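Local coordinates for protein flavin-containing monooxygenase (Allium sativum, PDB 6WPU) that probably transfers oxygen to the sulfur of S-allyl-L-cysteine, using a bound flavin-adenine dinucleotide as its cofactor, at residues 367-370 with 371-374; 375-378 with 379-383. All blocks are in the same frame, centred on the assembly; numbering follows the deposited sequence.

How the contacts relate
Neither contact closes a loop: both run along helix 367-383, which follows helix 343-358 in the chain. Coming from the N terminus, contact 1 takes the opening turns, 367-374, and contact 2 takes over at residue 375 and runs to 383. They adjoin end to end, neither nesting nor crossing, with centres about 13 Å apart. What unites them is a shared side of the helix laid against loops of the same chain. P318 meets V374 from contact 1 and Y378 from contact 2. Y320 and P326 pack on the first contact, while I386 and T391, from the loop that follows, pack on the second. The remaining side chains are largely at the surface.

Contact 1 of 2, residues 367-370 with 371-374; sequences KKEM and MEDV. With SO4 (sulfate ion), chain F.
K368 and E372 form an i to i+4 salt bridge on the exposed side of the first turns of helix 367-383, near the protein surface. K368 NZ lies 2.6 Å from E372 OE2, which it meets from above the carboxylate plane, 37° out of it. E372 turns CG anti to its carbonyl carbon (chi1 -70°), which sets CG 3.1 Å from K368 O, and the extended chain beyond carries the carboxylate to K368 NZ. Beneath this pair run ordinary alpha-helical bonds, among them E372 N to K368 O at 2.8 Å and V374 N to M370 O at 3.1 Å.

At the N terminus of the helix a sulfate, probably from the crystallisation liquor, accepts K367 N through two oxygens, O1 and O2, each at 3.2 Å, and K367 NZ adds a weak bond to O4. E369 OE1 accepts from T366 N, the bond that the N3 glutamate makes in a capping box, though only this half is established here. On the inner side, the buried M370 and V374 lie on Y320 and P318, while M371 touches P326. D373 OD2 has a long, weak ion pair with K321.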
loop_
_atom_site.group_PDB
_atom_site.type_symbol
_atom_site.label_atom_id
_atom_site.label_comp_id
_atom_site.label_asym_id
_atom_site.label_seq_id
_atom_site.Cartn_x
_atom_site.Cartn_y
_atom_site.Cartn_z
ATOM N N LYS A 367 16.898 -7.039 -22.602
ATOM C CA LYS A 367 16.785 -5.692 -22.051
ATOM C C LYS A 367 16.053 -4.766 -23.009
ATOM O O LYS A 367 15.213 -3.958 -22.588
ATOM C CB LYS A 367 18.169 -5.130 -21.738
ATOM C CG LYS A 367 18.873 -5.808 -20.581
ATOM C CD LYS A 367 20.218 -5.159 -20.310
ATOM C CE LYS A 367 20.957 -5.861 -19.171
ATOM N NZ LYS A 367 21.553 -7.153 -19.623
ATOM N N LYS A 368 16.370 -4.862 -24.302
ATOM C CA LYS A 368 15.705 -4.026 -25.294
ATOM C C LYS A 368 14.216 -4.338 -25.364
ATOM O O LYS A 368 13.387 -3.427 -25.450
ATOM C CB LYS A 368 16.364 -4.218 -26.662
ATOM C CG LYS A 368 15.940 -3.203 -27.718
ATOM C CD LYS A 368 16.382 -3.641 -29.116
ATOM C CE LYS A 368 15.967 -2.619 -30.165
ATOM N NZ LYS A 368 15.063 -1.593 -29.565
ATOM N N GLU A 369 13.856 -5.624 -25.322
ATOM C CA GLU A 369 12.444 -5.988 -25.367
ATOM C C GLU A 369 11.714 -5.519 -24.119
ATOM O O GLU A 369 10.585 -5.016 -24.205
ATOM C CB GLU A 369 12.295 -7.493 -25.539
ATOM C CG GLU A 369 12.400 -7.945 -26.992
ATOM C CD GLU A 369 12.960 -9.350 -27.123
ATOM O OE1 GLU A 369 13.374 -9.944 -26.097
ATOM O OE2 GLU A 369 12.996 -9.859 -28.262
ATOM N N MET A 370 12.335 -5.675 -22.948
ATOM C CA MET A 370 11.716 -5.147 -21.738
ATOM C C MET A 370 11.535 -3.640 -21.836
ATOM O O MET A 370 10.478 -3.108 -21.475
ATOM C CB MET A 370 12.546 -5.509 -20.509
ATOM C CG MET A 370 12.434 -6.975 -20.121
ATOM S SD MET A 370 13.215 -7.297 -18.528
ATOM C CE MET A 370 14.945 -7.447 -19.026
ATOM N N MET A 371 12.552 -2.936 -22.336
ATOM C CA MET A 371 12.456 -1.489 -22.431
ATOM C C MET A 371 11.395 -1.072 -23.448
ATOM O O MET A 371 10.667 -0.099 -23.224
ATOM C CB MET A 371 13.821 -0.896 -22.772
ATOM C CG MET A 371 13.841 0.619 -22.719
ATOM S SD MET A 371 13.420 1.287 -21.085
ATOM C CE MET A 371 14.941 0.925 -20.198
ATOM N N GLU A 372 11.272 -1.812 -24.556
ATOM C CA GLU A 372 10.213 -1.538 -25.524
ATOM C C GLU A 372 8.836 -1.777 -24.921
ATOM O O GLU A 372 7.883 -1.048 -25.228
ATOM C CB GLU A 372 10.397 -2.401 -26.772
ATOM C CG GLU A 372 11.591 -2.006 -27.602
ATOM C CD GLU A 372 11.874 -2.969 -28.746
ATOM O OE1 GLU A 372 11.334 -4.103 -28.746
ATOM O OE2 GLU A 372 12.647 -2.585 -29.651
ATOM N N ASP A 373 8.713 -2.787 -24.057
ATOM C CA ASP A 373 7.421 -3.058 -23.435
ATOM C C ASP A 373 6.990 -1.903 -22.532
ATOM O O ASP A 373 5.826 -1.484 -22.557
ATOM C CB ASP A 373 7.488 -4.367 -22.657
ATOM C CG ASP A 373 6.122 -4.877 -22.262
ATOM O OD1 ASP A 373 5.324 -5.203 -23.159
ATOM O OD2 ASP A 373 5.840 -4.949 -21.052
ATOM N N VAL A 374 7.915 -1.370 -21.732
ATOM C CA VAL A 374 7.580 -0.234 -20.883
ATOM C C VAL A 374 7.187 0.964 -21.731
ATOM O O VAL A 374 6.220 1.671 -21.419
ATOM C CB VAL A 374 8.754 0.108 -19.954
ATOM C CG1 VAL A 374 8.399 1.315 -19.107
ATOM C CG2 VAL A 374 9.096 -1.086 -19.075
HETATM S S SO4 F . 20.275 -8.679 -23.369
HETATM O O1 SO4 F . 19.905 -7.313 -23.720
HETATM O O2 SO4 F . 19.175 -9.341 -22.676
HETATM O O3 SO4 F . 20.558 -9.423 -24.593
HETATM O O4 SO4 F . 21.457 -8.637 -22.499
#

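Contact 2 of 2, residues 375-378 with 379-383; sequences EAYY and KQMEA
The side chains of Y377 and M381, four residues apart on the later turns of helix 367-383, make a Met-aromatic contact. M381 CG lies over one face of the phenol ring, 4.3 Å from its centroid and 17° off the normal, which makes a CH-pi contact offset toward the rim. The sulfur comes in more obliquely, with M381 SD 3.7 Å from Y377 CE2. Y377 swings its ring forward along the helix, CG opposite the backbone N (chi1 -180°), while M381 sends CG back beside its own N, so the thioether meets the ring across one turn. M381 itself, buried, also touches I386 and T391, and neighbouring Y378 rests on P318.

Backbone hydrogen bonds underlie this. M381 N to Y377 O spans 3.0 Å and is nearly straight at 173°, tying together the two residues whose side chains meet. K379 N gives its main bond to E375 O, also 3.0 Å, and a weak second one to A376 O, which in turn accepts Q380 N at 2.9 Å. E382 N bonds to Y378 O.

Among the polar and charged groups, Y377 OH is hydrogen-bonded to T391 O beyond the helix, and Y378 has a cation-pi contact with R315. With an alanine in place of Y377, T391 O would probably lose the hydroxyl that now pairs with it, and M381 the ring face on which its CG and SD now rest.

The Y377-M381 pairing thus sets a polarisable thioether against a phenol, and the same phenol reaches past it to a loop carbonyl, joining the helix to the chain that follows it.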
loop_
_atom_site.group_PDB
_atom_site.type_symbol
_atom_site.label_atom_id
_atom_site.label_comp_id
_atom_site.label_asym_id
_atom_site.label_seq_id
_atom_site.Cartn_x
_atom_site.Cartn_y
_atom_site.Cartn_z
ATOM N N GLU A 375 7.940 1.221 -22.803
ATOM C CA GLU A 375 7.640 2.358 -23.667
ATOM C C GLU A 375 6.282 2.199 -24.329
ATOM O O GLU A 375 5.535 3.175 -24.469
ATOM C CB GLU A 375 8.741 2.530 -24.715
ATOM C CG GLU A 375 9.983 3.226 -24.155
ATOM C CD GLU A 375 11.249 3.007 -24.984
ATOM O OE1 GLU A 375 11.209 2.246 -25.981
ATOM O OE2 GLU A 375 12.294 3.598 -24.625
ATOM N N ALA A 376 5.940 0.972 -24.736
ATOM C CA ALA A 376 4.613 0.721 -25.294
ATOM C C ALA A 376 3.529 1.018 -24.269
ATOM O O ALA A 376 2.489 1.605 -24.599
ATOM C CB ALA A 376 4.508 -0.726 -25.771
ATOM N N TYR A 377 3.757 0.621 -23.016
ATOM C CA TYR A 377 2.783 0.897 -21.971
ATOM C C TYR A 377 2.619 2.402 -21.765
ATOM O O TYR A 377 1.493 2.898 -21.682
ATOM C CB TYR A 377 3.197 0.191 -20.677
ATOM C CG TYR A 377 2.243 0.412 -19.531
ATOM C CD1 TYR A 377 0.963 -0.126 -19.542
ATOM C CD2 TYR A 377 2.626 1.151 -18.433
ATOM C CE1 TYR A 377 0.082 0.086 -18.486
ATOM C CE2 TYR A 377 1.761 1.363 -17.375
ATOM C CZ TYR A 377 0.493 0.828 -17.403
ATOM O OH TYR A 377 -0.346 1.055 -16.324
ATOM N N TYR A 378 3.731 3.146 -21.706
ATOM C CA TYR A 378 3.660 4.593 -21.509
ATOM C C TYR A 378 2.893 5.267 -22.639
ATOM O O TYR A 378 2.190 6.261 -22.420
ATOM C CB TYR A 378 5.066 5.187 -21.418
ATOM C CG TYR A 378 5.836 4.879 -20.150
ATOM C CD1 TYR A 378 5.223 4.270 -19.057
ATOM C CD2 TYR A 378 7.176 5.222 -20.042
ATOM C CE1 TYR A 378 5.942 4.004 -17.884
ATOM C CE2 TYR A 378 7.897 4.959 -18.891
ATOM C CZ TYR A 378 7.279 4.352 -17.815
ATOM O OH TYR A 378 8.012 4.109 -16.677
ATOM N N LYS A 379 3.029 4.745 -23.858
ATOM C CA LYS A 379 2.365 5.344 -25.004
ATOM C C LYS A 379 0.884 4.996 -25.038
ATOM O O LYS A 379 0.075 5.829 -25.470
ATOM C CB LYS A 379 3.057 4.916 -26.301
ATOM C CG LYS A 379 4.145 5.886 -26.745
ATOM C CD LYS A 379 5.012 5.279 -27.842
ATOM C CE LYS A 379 6.250 6.124 -28.119
ATOM N NZ LYS A 379 7.495 5.299 -28.075
ATOM N N GLN A 380 0.512 3.791 -24.590
ATOM C CA GLN A 380 -0.901 3.477 -24.387
ATOM C C GLN A 380 -1.539 4.440 -23.390
ATOM O O GLN A 380 -2.622 4.976 -23.639
ATOM C CB GLN A 380 -1.072 2.046 -23.894
ATOM C CG GLN A 380 -0.925 0.971 -24.925
ATOM C CD GLN A 380 -0.847 -0.390 -24.267
ATOM O OE1 GLN A 380 0.202 -1.031 -24.268
ATOM N NE2 GLN A 380 -1.953 -0.825 -23.673
ATOM N N MET A 381 -0.894 4.644 -22.235
ATOM C CA MET A 381 -1.404 5.607 -21.265
ATOM C C MET A 381 -1.590 6.972 -21.909
ATOM O O MET A 381 -2.639 7.607 -21.765
ATOM C CB MET A 381 -0.454 5.735 -20.072
ATOM C CG MET A 381 -0.316 4.508 -19.191
ATOM S SD MET A 381 0.752 4.862 -17.787
ATOM C CE MET A 381 -0.148 6.221 -16.996
ATOM N N GLU A 382 -0.562 7.446 -22.609
ATOM C CA GLU A 382 -0.620 8.768 -23.214
ATOM C C GLU A 382 -1.700 8.830 -24.286
ATOM O O GLU A 382 -2.419 9.829 -24.395
ATOM C CB GLU A 382 0.755 9.117 -23.768
ATOM C CG GLU A 382 0.773 9.994 -24.981
ATOM C CD GLU A 382 2.183 10.142 -25.507
ATOM O OE1 GLU A 382 3.016 10.732 -24.786
ATOM O OE2 GLU A 382 2.472 9.634 -26.615
ATOM N N ALA A 383 -1.861 7.751 -25.054
ATOM C CA ALA A 383 -2.926 7.685 -26.049
ATOM C C ALA A 383 -4.300 7.496 -25.427
ATOM O O ALA A 383 -5.303 7.536 -26.147
ATOM C CB ALA A 383 -2.659 6.553 -27.043
#